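Local coordinates for botulinum neurotoxin type G (Clostridium botulinum, PDB 3MPP), which attaches the neurotoxin to the host cell surface through its receptor-binding domain, so that its protease light chain can be translocated into the cytosol, at residues Tyr241-Gln245 with Gly246-Ile250; Asn341-Pro344 with Thr345-Asp348; Ile399-Trp402 with Tyr403-Arg406; Glu409-Asn412 with Lys413-Gly417. The protein carries 4 engineered substitutions. All blocks are in the same frame, centred on the assembly; numbering follows the deposited sequence.

Interaction 1: Tyr241-Gln245 with Gly246-Ile250; sequences YLFNQ and GMQNI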
# COMPACT_ATOMS: atom_id res chain seq x y z
N TYR A 241 -13.14 4.55 4.58
CA TYR A 241 -13.03 4.59 6.03
C TYR A 241 -11.71 5.27 6.39
O TYR A 241 -10.83 5.44 5.53
CB TYR A 241 -13.14 3.17 6.61
CG TYR A 241 -14.47 2.55 6.26
CD1 TYR A 241 -15.61 2.87 6.99
CD2 TYR A 241 -14.60 1.68 5.18
CE1 TYR A 241 -16.86 2.33 6.66
CE2 TYR A 241 -15.85 1.14 4.84
CZ TYR A 241 -16.97 1.47 5.59
OH TYR A 241 -18.19 0.94 5.28
N LEU A 242 -11.56 5.69 7.64
CA LEU A 242 -10.47 6.57 8.00
C LEU A 242 -9.54 5.88 8.98
O LEU A 242 -9.98 5.21 9.93
CB LEU A 242 -11.03 7.88 8.57
CG LEU A 242 -10.12 9.12 8.70
CD1 LEU A 242 -9.45 9.50 7.37
CD2 LEU A 242 -10.91 10.30 9.27
N PHE A 243 -8.25 5.99 8.71
CA PHE A 243 -7.24 5.41 9.58
C PHE A 243 -6.30 6.50 10.08
O PHE A 243 -5.85 7.34 9.30
CB PHE A 243 -6.48 4.32 8.81
CG PHE A 243 -5.27 3.79 9.52
CD1 PHE A 243 -5.37 2.74 10.41
CD2 PHE A 243 -4.01 4.33 9.26
CE1 PHE A 243 -4.25 2.24 11.06
CE2 PHE A 243 -2.87 3.82 9.92
CZ PHE A 243 -2.99 2.78 10.80
N ASN A 244 -6.00 6.48 11.38
CA ASN A 244 -5.04 7.40 12.00
C ASN A 244 -3.70 6.73 12.33
O ASN A 244 -3.65 5.79 13.12
CB ASN A 244 -5.64 8.04 13.26
CG ASN A 244 -4.80 9.17 13.78
OD1 ASN A 244 -3.81 8.94 14.46
ND2 ASN A 244 -5.17 10.41 13.44
N GLN A 245 -2.62 7.24 11.76
CA GLN A 245 -1.30 6.66 11.98
C GLN A 245 -0.83 6.74 13.44
O GLN A 245 -0.14 5.85 13.91
CB GLN A 245 -0.23 7.29 11.07
CG GLN A 245 1.17 6.66 11.27
CD GLN A 245 2.26 7.35 10.48
OE1 GLN A 245 2.15 8.53 10.16
NE2 GLN A 245 3.32 6.61 10.15
N GLY A 246 -1.22 7.79 14.15
CA GLY A 246 -0.80 7.93 15.54
C GLY A 246 -1.62 7.12 16.54
O GLY A 246 -1.12 6.74 17.60
N MET A 247 -2.87 6.85 16.20
CA MET A 247 -3.76 6.09 17.07
C MET A 247 -4.39 5.03 16.20
O MET A 247 -5.50 5.19 15.68
CB MET A 247 -4.81 7.03 17.67
CG MET A 247 -4.15 8.19 18.43
SD MET A 247 -5.26 9.31 19.28
CE MET A 247 -5.98 8.18 20.46
N GLN A 248 -3.65 3.95 16.00
CA GLN A 248 -4.01 2.97 14.97
C GLN A 248 -5.11 2.01 15.43
O GLN A 248 -5.72 1.34 14.61
CB GLN A 248 -2.77 2.17 14.56
CG GLN A 248 -1.59 3.07 14.20
CD GLN A 248 -0.51 2.36 13.43
OE1 GLN A 248 -0.55 1.13 13.28
NE2 GLN A 248 0.47 3.12 12.96
N ASN A 249 -5.37 1.97 16.73
CA ASN A 249 -6.24 0.92 17.25
C ASN A 249 -7.64 1.42 17.58
O ASN A 249 -8.43 0.71 18.20
CB ASN A 249 -5.57 0.21 18.43
CG ASN A 249 -4.15 -0.25 18.10
OD1 ASN A 249 -3.18 0.16 18.74
ND2 ASN A 249 -4.02 -1.10 17.07
N ILE A 250 -7.93 2.64 17.15
CA ILE A 250 -9.27 3.20 17.26
C ILE A 250 -9.79 3.60 15.89
O ILE A 250 -9.03 3.63 14.90
CB ILE A 250 -9.32 4.42 18.22
CG1 ILE A 250 -8.32 5.51 17.81
CG2 ILE A 250 -9.03 3.97 19.65
CD1 ILE A 250 -8.72 6.34 16.59
O HOH W 1 -6.94 4.57 13.38
O HOH W 2 3.04 3.41 11.19

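Interaction 2: Asn341-Pro344 with Thr345-Asp348; sequences NDDP and TFYD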
# COMPACT_ATOMS: atom_id res chain seq x y z
N ASN A 341 -24.75 23.26 4.82
CA ASN A 341 -25.27 24.55 5.26
C ASN A 341 -24.45 25.71 4.72
O ASN A 341 -23.30 25.52 4.31
CB ASN A 341 -25.25 24.61 6.79
CG ASN A 341 -23.83 24.59 7.35
OD1 ASN A 341 -23.19 25.63 7.46
ND2 ASN A 341 -23.33 23.40 7.70
N ASP A 342 -25.02 26.92 4.78
CA ASP A 342 -24.32 28.14 4.39
C ASP A 342 -24.03 29.06 5.58
O ASP A 342 -24.10 30.28 5.48
CB ASP A 342 -25.16 28.91 3.38
CG ASP A 342 -25.25 28.19 2.05
OD1 ASP A 342 -24.22 27.68 1.59
OD2 ASP A 342 -26.36 28.14 1.48
N ASP A 343 -23.72 28.45 6.72
CA ASP A 343 -23.48 29.21 7.93
C ASP A 343 -22.01 29.62 7.91
O ASP A 343 -21.13 28.77 7.98
CB ASP A 343 -23.83 28.36 9.15
CG ASP A 343 -23.73 29.12 10.45
OD1 ASP A 343 -22.91 30.06 10.53
OD2 ASP A 343 -24.48 28.77 11.40
N PRO A 344 -21.75 30.92 7.79
CA PRO A 344 -20.36 31.41 7.68
C PRO A 344 -19.53 31.23 8.96
O PRO A 344 -18.33 31.51 8.93
CB PRO A 344 -20.52 32.92 7.38
CG PRO A 344 -21.98 33.21 7.43
CD PRO A 344 -22.74 32.01 7.87
N THR A 345 -20.12 30.79 10.06
CA THR A 345 -19.30 30.49 11.24
C THR A 345 -18.60 29.14 11.08
O THR A 345 -17.77 28.75 11.89
CB THR A 345 -20.12 30.50 12.54
OG1 THR A 345 -21.14 29.51 12.46
CG2 THR A 345 -20.74 31.89 12.78
N PHE A 346 -18.94 28.42 10.01
CA PHE A 346 -18.30 27.15 9.72
C PHE A 346 -17.69 27.22 8.33
O PHE A 346 -18.13 28.01 7.50
CB PHE A 346 -19.30 26.00 9.80
CG PHE A 346 -20.09 25.96 11.09
CD1 PHE A 346 -19.46 25.62 12.28
CD2 PHE A 346 -21.44 26.22 11.10
CE1 PHE A 346 -20.19 25.57 13.47
CE2 PHE A 346 -22.17 26.18 12.28
CZ PHE A 346 -21.54 25.84 13.47
N TYR A 347 -16.70 26.37 8.07
CA TYR A 347 -16.03 26.37 6.77
C TYR A 347 -15.67 24.95 6.37
O TYR A 347 -15.17 24.17 7.20
CB TYR A 347 -14.77 27.23 6.87
CG TYR A 347 -14.10 27.54 5.55
CD1 TYR A 347 -14.83 28.04 4.48
CD2 TYR A 347 -12.72 27.38 5.38
CE1 TYR A 347 -14.23 28.36 3.27
CE2 TYR A 347 -12.11 27.70 4.17
CZ TYR A 347 -12.87 28.18 3.12
OH TYR A 347 -12.28 28.50 1.92
N ASP A 348 -15.90 24.60 5.11
CA ASP A 348 -15.75 23.21 4.68
C ASP A 348 -14.65 22.97 3.65
O ASP A 348 -14.36 21.83 3.29
CB ASP A 348 -17.07 22.64 4.16
CG ASP A 348 -17.62 23.42 2.96
OD1 ASP A 348 -17.10 24.50 2.63
OD2 ASP A 348 -18.60 22.95 2.37
O HOH W 3 -21.30 24.12 2.68
O HOH W 4 -23.78 29.71 13.80

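Interaction 3: Ile399-Trp402 with Tyr403-Arg406; sequences ISQW and YLRR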
# COMPACT_ATOMS: atom_id res chain seq x y z
N ILE A 399 -9.52 19.72 14.71
CA ILE A 399 -8.48 20.45 14.00
C ILE A 399 -7.65 21.19 15.05
O ILE A 399 -8.22 21.73 16.01
CB ILE A 399 -9.08 21.42 12.94
CG1 ILE A 399 -7.96 22.11 12.14
CG2 ILE A 399 -10.01 22.43 13.58
CD1 ILE A 399 -8.44 22.79 10.84
N SER A 400 -6.32 21.18 14.91
CA SER A 400 -5.46 21.80 15.91
C SER A 400 -4.23 22.51 15.32
O SER A 400 -3.60 22.00 14.40
CB SER A 400 -5.02 20.76 16.94
OG SER A 400 -4.20 21.34 17.92
N GLN A 401 -3.92 23.69 15.86
CA GLN A 401 -2.69 24.39 15.54
C GLN A 401 -1.45 23.69 16.14
O GLN A 401 -0.33 24.01 15.78
CB GLN A 401 -2.74 25.82 16.10
CG GLN A 401 -4.00 26.58 15.78
CD GLN A 401 -3.93 27.29 14.44
OE1 GLN A 401 -4.41 28.42 14.31
NE2 GLN A 401 -3.36 26.63 13.44
N TRP A 402 -1.67 22.77 17.08
CA TRP A 402 -0.57 22.04 17.72
C TRP A 402 0.28 21.30 16.68
O TRP A 402 1.50 21.20 16.80
CB TRP A 402 -1.13 21.06 18.75
CG TRP A 402 -0.23 19.91 19.13
CD1 TRP A 402 -0.40 18.60 18.79
CD2 TRP A 402 0.96 19.96 19.93
NE1 TRP A 402 0.60 17.83 19.32
CE2 TRP A 402 1.46 18.64 20.03
CE3 TRP A 402 1.66 20.98 20.58
CZ2 TRP A 402 2.62 18.33 20.74
CZ3 TRP A 402 2.82 20.66 21.29
CH2 TRP A 402 3.27 19.35 21.37
N TYR A 403 -0.39 20.80 15.65
CA TYR A 403 0.27 20.00 14.62
C TYR A 403 1.14 20.82 13.66
O TYR A 403 1.95 20.26 12.92
CB TYR A 403 -0.76 19.21 13.82
CG TYR A 403 -1.54 18.19 14.65
CD1 TYR A 403 -0.89 17.12 15.28
CD2 TYR A 403 -2.92 18.29 14.78
CE1 TYR A 403 -1.61 16.18 16.01
CE2 TYR A 403 -3.64 17.38 15.52
CZ TYR A 403 -2.99 16.32 16.12
OH TYR A 403 -3.74 15.43 16.83
N LEU A 404 0.99 22.14 13.69
CA LEU A 404 1.81 23.02 12.85
C LEU A 404 3.01 23.59 13.61
O LEU A 404 3.86 24.25 13.01
CB LEU A 404 0.97 24.17 12.28
CG LEU A 404 -0.12 23.72 11.30
CD1 LEU A 404 -0.71 24.91 10.63
CD2 LEU A 404 0.49 22.79 10.26
N ARG A 405 3.06 23.36 14.92
CA ARG A 405 4.18 23.86 15.72
C ARG A 405 5.51 23.20 15.35
O ARG A 405 5.61 21.98 15.23
CB ARG A 405 3.90 23.71 17.21
CG ARG A 405 2.71 24.58 17.65
CD ARG A 405 2.56 24.65 19.15
NE ARG A 405 3.73 25.20 19.83
CZ ARG A 405 3.79 25.39 21.14
NH1 ARG A 405 2.73 25.08 21.88
NH2 ARG A 405 4.88 25.89 21.72
N ARG A 406 6.52 24.03 15.16
CA ARG A 406 7.86 23.57 14.82
C ARG A 406 8.59 23.36 16.13
O ARG A 406 9.52 24.09 16.46
CB ARG A 406 8.58 24.62 13.96
CG ARG A 406 7.83 25.05 12.70
CD ARG A 406 6.95 23.94 12.12
NE ARG A 406 7.66 22.68 11.93
CZ ARG A 406 7.06 21.51 11.72
NH1 ARG A 406 5.73 21.44 11.67
NH2 ARG A 406 7.78 20.42 11.57

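Interaction 4: Glu409-Asn412 with Lys413-Gly417; sequences ENIN and KLRLG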
# COMPACT_ATOMS: atom_id res chain seq x y z
N GLU A 409 13.22 20.02 14.92
CA GLU A 409 13.38 19.62 13.52
C GLU A 409 12.86 18.19 13.22
O GLU A 409 12.51 17.90 12.09
CB GLU A 409 14.84 19.78 13.06
CG GLU A 409 15.29 21.24 12.84
CD GLU A 409 15.78 21.93 14.12
OE1 GLU A 409 15.39 21.51 15.22
OE2 GLU A 409 16.57 22.89 14.00
N ASN A 410 12.81 17.32 14.23
CA ASN A 410 12.36 15.93 14.04
C ASN A 410 10.93 15.70 14.51
O ASN A 410 10.48 14.55 14.61
CB ASN A 410 13.28 14.96 14.80
CG ASN A 410 13.05 15.00 16.32
OD1 ASN A 410 12.49 15.96 16.85
ND2 ASN A 410 13.48 13.95 17.02
N ILE A 411 10.23 16.78 14.83
CA ILE A 411 8.88 16.68 15.40
C ILE A 411 7.97 15.77 14.58
O ILE A 411 7.18 15.02 15.13
CB ILE A 411 8.23 18.09 15.58
CG1 ILE A 411 6.94 17.99 16.39
CG2 ILE A 411 7.96 18.74 14.24
CD1 ILE A 411 7.05 17.10 17.60
N ASN A 412 8.11 15.80 13.26
CA ASN A 412 7.20 15.03 12.42
C ASN A 412 7.38 13.51 12.55
O ASN A 412 6.51 12.74 12.14
CB ASN A 412 7.29 15.48 10.95
CG ASN A 412 6.89 16.95 10.77
OD1 ASN A 412 6.00 17.46 11.47
ND2 ASN A 412 7.52 17.62 9.82
N LYS A 413 8.48 13.07 13.15
CA LYS A 413 8.68 11.64 13.34
C LYS A 413 8.01 11.15 14.63
O LYS A 413 7.77 9.96 14.79
CB LYS A 413 10.18 11.31 13.35
CG LYS A 413 10.84 11.54 12.00
CD LYS A 413 12.36 11.50 12.09
CE LYS A 413 12.98 11.76 10.73
NZ LYS A 413 12.38 12.97 10.09
N LEU A 414 7.71 12.09 15.52
CA LEU A 414 7.21 11.81 16.86
C LEU A 414 5.71 12.06 17.02
O LEU A 414 5.05 11.41 17.83
CB LEU A 414 7.92 12.72 17.87
CG LEU A 414 9.46 12.74 17.87
CD1 LEU A 414 9.98 13.81 18.83
CD2 LEU A 414 10.01 11.37 18.25
N ARG A 415 5.20 13.05 16.29
CA ARG A 415 3.82 13.53 16.43
C ARG A 415 2.99 13.05 15.23
O ARG A 415 2.99 13.68 14.17
CB ARG A 415 3.83 15.07 16.53
CG ARG A 415 2.46 15.77 16.59
CD ARG A 415 2.62 17.31 16.46
NE ARG A 415 3.19 17.68 15.15
CZ ARG A 415 3.85 18.81 14.91
NH1 ARG A 415 4.02 19.69 15.88
NH2 ARG A 415 4.35 19.06 13.70
N LEU A 416 2.31 11.93 15.41
CA LEU A 416 1.74 11.19 14.28
C LEU A 416 0.21 11.28 14.21
O LEU A 416 -0.39 10.79 13.27
CB LEU A 416 2.16 9.71 14.33
CG LEU A 416 3.67 9.44 14.38
CD1 LEU A 416 3.98 7.94 14.54
CD2 LEU A 416 4.38 10.03 13.14
N GLY A 417 -0.40 11.90 15.22
CA GLY A 417 -1.86 12.04 15.26
C GLY A 417 -2.53 12.82 14.12
O GLY A 417 -3.76 12.77 13.97
O HOH W 5 3.41 16.12 12.80
O HOH W 6 4.06 13.38 11.63

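Interaction 1: Tyr241-Gln245 with Gly246-Ile250
The side chain of Q248 lies against the rim of the F243 ring, with Q248 CD 3.6 Å from F243 CZ and the amide oxygen OE1 in the ring plane at its edge. The contact shapes the loop after strand 239-244 in the beta-trefoil, C-terminal part of the receptor-binding domain, where a type I beta turn runs from M247 to I250. CD and OE1 lie near the ring plane, an edge approach, with amide and ring planes 61° apart. With CG anti to its carbonyl carbon (chi1 -51°) and the chain extended beyond, Q248 also reaches back to the strand end. There Q248 NE2 donates to Q245 O over 3.0 Å, in the carbonyl plane and on a lone pair. Q245 O lies almost within the Q248 amide plane, so the bond helps fix the amide's rotation. The two glutamines run side by side, and one water accepts from both amides, weakly from that of Q245, whose NE2 also donates to E357. N244, the last residue of the strand, grips the start of the loop. Its OD1 accepts from M247 N at 2.9 Å and, weakly, from G246 N, while its ND2 donates to G417 O. A second water, accepting from N244 N, donates to M247 O at 2.8 Å and to I250 O at 2.7 Å.

Interaction 2: Asn341-Pro344 with Thr345-Asp348
D343 and T345 are joined by two hydrogen bonds that converge on one carboxylate oxygen. T345 OG1 donates to D343 OD1 over 2.7 Å from well above the carboxylate plane, and T345 N reaches the same D343 OD1 at 2.9 Å on its anti side; both come from the same face. D343 has CG anti to its backbone N (chi1 -175°), which brings the carboxylate to T345 N and OG1. The other oxygen, D343 OD2, accepts from a water that also donates to T345 OG1.

Backbone bonding makes the bend a type I beta turn from D343 to F346, closed by F346 N donating to D343 O at 3.0 Å. Just ahead of it, N341 OD1 accepts from D343 N on a lone pair, an Asx turn that ties the loop's start to the turn.

Contacts of polar groups with an aromatic ring centre on F346. T345 OG1 sits over one face toward the rim, while D343 OD2 comes within 3.6 Å of F346 CE2, the carboxylate and ring planes 65° apart. The ring also stacks on F336, anchoring the loop between strands 332-339 and 346-353 of the trefoil.

With two protein donors and a water supplied to it, the D343 carboxylate is probably stabilised in its charged form at this surface loop.

Interaction 3: Ile399-Trp402 with Tyr403-Arg406
Two successive i to i+3 hydrogen bonds wind the chain into a short 3-10 turn as it leaves strand 394-400: L404 N donates to Q401 O at 3.1 Å and R405 N to W402 O at 3.3 Å. S400 opens the bend with an ST turn, its OG accepting from W402 N over 3.0 Å.

S400, Q401, W402 and Y403 make up the inferred ganglioside-binding motif, and W402 is its inferred binding residue. The W402 side chain crosses that of Y403 at about a right angle. W402 CD1 stands 3.8 Å above one face of the Y403 ring, toward its rim, and the indole's five-membered ring and the phenol are inclined at 58°, which is neither a stack nor a T-shaped pair. The indole, with CG anti to its backbone N (chi1 159°), is exposed, whereas the Y403 ring is buried. S400 CB meets the phenol too, 3.9 Å from Y403 CD2. The aliphatic R405 CD lies 4.0 Å from W402 CE3, and the R405 guanidinium plane is nearly perpendicular to the indole.

The turn is fastened to the trefoil through Y403, whose OH is hydrogen-bonded to I379 N, and through Y403 and L404, which pack on L376 of strand 373-382. W402 also touches I407 and R415, the latter just beyond helix 411-414, while S400 keeps its backbone pairing with L376 as strand 394-400 ends.

Interaction 4: Glu409-Asn412 with Lys413-Gly417
K413 N to N410 O and L414 N to I411 O, each an i to i+3 hydrogen bond, wind a single short and weakly bonded helical turn, and I411 O takes a second donor, R415 N, at 3.0 Å.

R415 folds back over this turn. Its CG is anti to the backbone N (chi1 176°), and a bend at chi3 lays the guanidinium on I411, whose CG1 sits 3.4 Å above one face and toward its rim. R415 NH2 reaches N412 OD1 at 3.2 Å in a weak bond, the amide and guanidinium planes 50° apart. R415 NE donates to a water at 2.8 Å that lies in the guanidinium plane, at its edge. The firmer partner of R415 is R405 O, to which NH1 donates.

Helix 411-414 connects the loop after strand 394-400 to strand 420-423 of the beta-trefoil, and R415 borders the inferred ganglioside-binding site. N412 OD1 also accepts a weak bond from R406 NH2, and the R406 and R415 guanidinium groups lie close; their weak bonds to this one oxygen may partly offset their like charges.

L414 CD1 touches the N410 amide, 3.9 Å from both N410 OD1 and N410 ND2, while N410 OD1 is held by S408 OG. Further along, L416 CD2 packs against N412 O at 3.6 Å.

In the fold
All four contacts belong to the C-terminal subdomain, and interactions 1, 2 and 3 reach the same antiparallel sheet. Interaction 2 lies in a surface loop between two strands that do not pair with each other, about 27 Å from interaction 1 between centres, and rests on carboxylate and turn bonds. Interactions 1, 3 and 4 are partly buried. Interaction 4 links the other two: N244 ND2 bonds G417 O on one side, and R405 O takes R415 NH1 on the other. Amides and waters dominate interaction 1, aromatic packing interaction 3, and a guanidinium lying over an aliphatic chain interaction 4. Interaction 3 holds the inferred ganglioside-binding motif, which interaction 4 borders.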